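Local coordinates for CLIP-associating protein (Drosophila melanogaster, PDB 4G3A) that tracks microtubule plus ends and stabilises dynamic microtubules, supporting mitotic spindle formation and kinetochore attachment, here represented by its N-terminal TOG-like domain, at residues Met55-Ala66 / Thr90-Arg98. Numbering follows the deposited sequence.
Sequences MPWLTGSHFKIA and TVLPHVIDR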
# COMPACT_ATOMS: atom_id res chain seq x y z
N MSE A 55 -7.43 12.24 9.94
CA MSE A 55 -6.09 12.64 9.52
C MSE A 55 -5.09 12.79 10.67
O MSE A 55 -3.97 12.28 10.58
CB MSE A 55 -6.14 13.90 8.65
CG MSE A 55 -6.77 13.65 7.29
SE MSE A 55 -5.82 12.24 6.29
CE MSE A 55 -4.03 12.98 6.45
N PRO A 56 -5.47 13.48 11.76
CA PRO A 56 -4.57 13.54 12.93
C PRO A 56 -4.28 12.16 13.53
O PRO A 56 -3.22 11.96 14.11
CB PRO A 56 -5.35 14.41 13.92
CG PRO A 56 -6.21 15.27 13.06
CD PRO A 56 -6.61 14.40 11.90
N TRP A 57 -5.23 11.23 13.43
CA TRP A 57 -5.01 9.88 13.91
C TRP A 57 -3.96 9.20 13.02
O TRP A 57 -2.99 8.60 13.50
CB TRP A 57 -6.32 9.08 13.85
CG TRP A 57 -7.38 9.49 14.85
CD1 TRP A 57 -7.37 10.58 15.66
CD2 TRP A 57 -8.60 8.79 15.13
NE1 TRP A 57 -8.52 10.61 16.43
CE2 TRP A 57 -9.28 9.51 16.13
CE3 TRP A 57 -9.18 7.61 14.63
CZ2 TRP A 57 -10.51 9.11 16.64
CZ3 TRP A 57 -10.40 7.21 15.14
CH2 TRP A 57 -11.06 7.95 16.13
N LEU A 58 -4.18 9.28 11.72
CA LEU A 58 -3.29 8.64 10.76
C LEU A 58 -1.88 9.23 10.85
O LEU A 58 -0.90 8.50 10.90
CB LEU A 58 -3.84 8.79 9.35
CG LEU A 58 -2.96 8.25 8.23
CD1 LEU A 58 -2.82 6.75 8.38
CD2 LEU A 58 -3.55 8.61 6.89
N THR A 59 -1.80 10.56 10.86
CA THR A 59 -0.51 11.25 10.91
C THR A 59 0.02 11.39 12.33
O THR A 59 0.97 12.13 12.58
CB THR A 59 -0.61 12.65 10.28
OG1 THR A 59 -1.37 13.51 11.14
CG2 THR A 59 -1.29 12.57 8.91
N GLY A 60 -0.59 10.67 13.27
CA GLY A 60 -0.31 10.85 14.68
C GLY A 60 0.82 10.01 15.25
O GLY A 60 1.45 9.23 14.54
N SER A 61 1.08 10.19 16.54
CA SER A 61 2.19 9.53 17.22
C SER A 61 1.76 8.26 17.96
O SER A 61 2.59 7.47 18.38
CB SER A 61 2.85 10.50 18.20
OG SER A 61 3.39 9.82 19.33
N HIS A 62 0.45 8.08 18.11
CA HIS A 62 -0.10 6.86 18.70
C HIS A 62 -0.39 5.91 17.55
O HIS A 62 -1.25 6.18 16.70
CB HIS A 62 -1.38 7.18 19.48
CG HIS A 62 -1.79 6.12 20.46
ND1 HIS A 62 -2.16 4.85 20.07
CD2 HIS A 62 -1.93 6.16 21.81
CE1 HIS A 62 -2.48 4.14 21.14
NE2 HIS A 62 -2.35 4.92 22.21
N PHE A 63 0.31 4.78 17.50
CA PHE A 63 0.23 3.90 16.34
C PHE A 63 -0.99 3.00 16.36
O PHE A 63 -1.43 2.53 15.31
CB PHE A 63 1.51 3.07 16.19
CG PHE A 63 1.67 2.02 17.25
CD1 PHE A 63 0.88 0.88 17.24
CD2 PHE A 63 2.60 2.18 18.26
CE1 PHE A 63 1.02 -0.08 18.21
CE2 PHE A 63 2.75 1.22 19.24
CZ PHE A 63 1.96 0.09 19.22
N LYS A 64 -1.54 2.75 17.54
CA LYS A 64 -2.77 1.99 17.65
C LYS A 64 -3.90 2.76 16.99
O LYS A 64 -4.70 2.20 16.23
CB LYS A 64 -3.12 1.70 19.11
CG LYS A 64 -2.33 0.56 19.73
CD LYS A 64 -2.27 0.69 21.24
CE LYS A 64 -1.70 -0.57 21.87
NZ LYS A 64 -0.61 -1.14 21.03
N ILE A 65 -3.96 4.06 17.28
CA ILE A 65 -4.96 4.94 16.69
C ILE A 65 -4.69 5.17 15.19
O ILE A 65 -5.62 5.27 14.39
CB ILE A 65 -5.02 6.28 17.44
CG1 ILE A 65 -5.79 6.11 18.76
CG2 ILE A 65 -5.68 7.35 16.61
CD1 ILE A 65 -5.62 7.26 19.71
N ALA A 66 -3.42 5.26 14.83
CA ALA A 66 -3.05 5.36 13.42
C ALA A 66 -3.54 4.12 12.68
O ALA A 66 -4.12 4.21 11.60
CB ALA A 66 -1.55 5.51 13.28
N THR A 90 -5.16 13.24 -0.43
CA THR A 90 -4.98 13.71 0.94
C THR A 90 -4.40 12.61 1.81
O THR A 90 -3.50 12.82 2.61
CB THR A 90 -6.32 14.18 1.55
OG1 THR A 90 -6.68 15.45 1.00
CG2 THR A 90 -6.22 14.30 3.07
N VAL A 91 -4.93 11.41 1.62
CA VAL A 91 -4.60 10.28 2.47
C VAL A 91 -3.31 9.56 2.05
O VAL A 91 -2.47 9.25 2.89
CB VAL A 91 -5.76 9.27 2.43
CG1 VAL A 91 -5.36 8.00 3.11
CG2 VAL A 91 -7.01 9.88 3.08
N LEU A 92 -3.17 9.31 0.75
CA LEU A 92 -2.08 8.47 0.23
C LEU A 92 -0.68 8.78 0.77
O LEU A 92 0.05 7.87 1.13
CB LEU A 92 -2.07 8.47 -1.30
CG LEU A 92 -1.37 7.25 -1.92
CD1 LEU A 92 -2.05 5.95 -1.48
CD2 LEU A 92 -1.33 7.33 -3.44
N PRO A 93 -0.30 10.07 0.81
CA PRO A 93 1.08 10.33 1.24
C PRO A 93 1.38 9.81 2.64
O PRO A 93 2.51 9.42 2.91
CB PRO A 93 1.17 11.87 1.21
CG PRO A 93 0.17 12.26 0.17
CD PRO A 93 -0.97 11.30 0.33
N HIS A 94 0.40 9.78 3.54
CA HIS A 94 0.65 9.33 4.90
C HIS A 94 0.54 7.80 5.06
O HIS A 94 1.15 7.21 5.95
CB HIS A 94 -0.27 10.07 5.87
CG HIS A 94 -0.14 11.56 5.74
ND1 HIS A 94 -1.08 12.32 5.08
CD2 HIS A 94 0.84 12.40 6.12
CE1 HIS A 94 -0.69 13.58 5.09
NE2 HIS A 94 0.47 13.66 5.71
N VAL A 95 -0.27 7.19 4.21
CA VAL A 95 -0.34 5.74 4.15
C VAL A 95 1.01 5.20 3.68
O VAL A 95 1.52 4.23 4.22
CB VAL A 95 -1.41 5.29 3.17
CG1 VAL A 95 -1.40 3.77 3.05
CG2 VAL A 95 -2.78 5.79 3.66
N ILE A 96 1.59 5.87 2.69
CA ILE A 96 2.93 5.53 2.22
C ILE A 96 3.93 5.53 3.37
O ILE A 96 4.65 4.55 3.57
CB ILE A 96 3.39 6.51 1.12
CG1 ILE A 96 2.60 6.24 -0.17
CG2 ILE A 96 4.91 6.39 0.88
CD1 ILE A 96 2.87 7.26 -1.27
N ASP A 97 3.97 6.63 4.13
CA ASP A 97 4.85 6.72 5.29
C ASP A 97 4.65 5.56 6.26
O ASP A 97 5.61 5.08 6.86
CB ASP A 97 4.65 8.05 6.03
CG ASP A 97 5.27 9.23 5.30
OD1 ASP A 97 6.10 9.01 4.39
OD2 ASP A 97 4.93 10.37 5.64
N ARG A 98 3.41 5.09 6.41
CA ARG A 98 3.14 3.99 7.33
C ARG A 98 3.64 2.64 6.80
O ARG A 98 3.72 1.66 7.55
CB ARG A 98 1.66 3.91 7.66
CG ARG A 98 1.12 5.09 8.45
CD ARG A 98 1.64 5.10 9.88
NE ARG A 98 1.30 6.34 10.58
CZ ARG A 98 1.56 6.58 11.87
NH1 ARG A 98 2.17 5.67 12.62
NH2 ARG A 98 1.21 7.74 12.41
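Arg98, reaching across from segment 90-98 to the carbonyls of Leu58 and Gly60, illustrates how one long side chain can tie two successive repeats together. Its CB points toward the 55-66 segment; Arg98 CG passes 4.3 Å from Leu58 CD1, and a bend at chi2 (-70°) turns the chain before it runs on extended to the guanidinium. There NE gives a weak bond to Leu58 O, while Arg98 NH2 donates to two carbonyls: Leu58 O at 2.7 Å, tilted out of the guanidinium plane, and Gly60 O at 2.6 Å, almost within it. Ala66 CB covers one face of the group, 3.6 Å from Arg98 CZ, and NH1 forms a salt bridge with Asp101, so both terminal nitrogens are engaged. Beside the aliphatic start of Arg98, the Leu58 side chain enters as a knob among Val91, His94, Val95 and Arg98, its CD2 lying 3.7 Å from His94 CB. Thr59 CG2 sits over the centre of the His94 ring in a CH-pi contact, 3.6 Å from the centroid. Further along, selenomethionine Met55 lays its SE against Thr90 CG2 and Val91 CG2. Helix 88-98 of HEAT 2 thus packs against helix 47-58 and the turn leading to helix 63-80 of HEAT 1, as neighbouring repeats stack in the HEAT-repeat array of TOG domains.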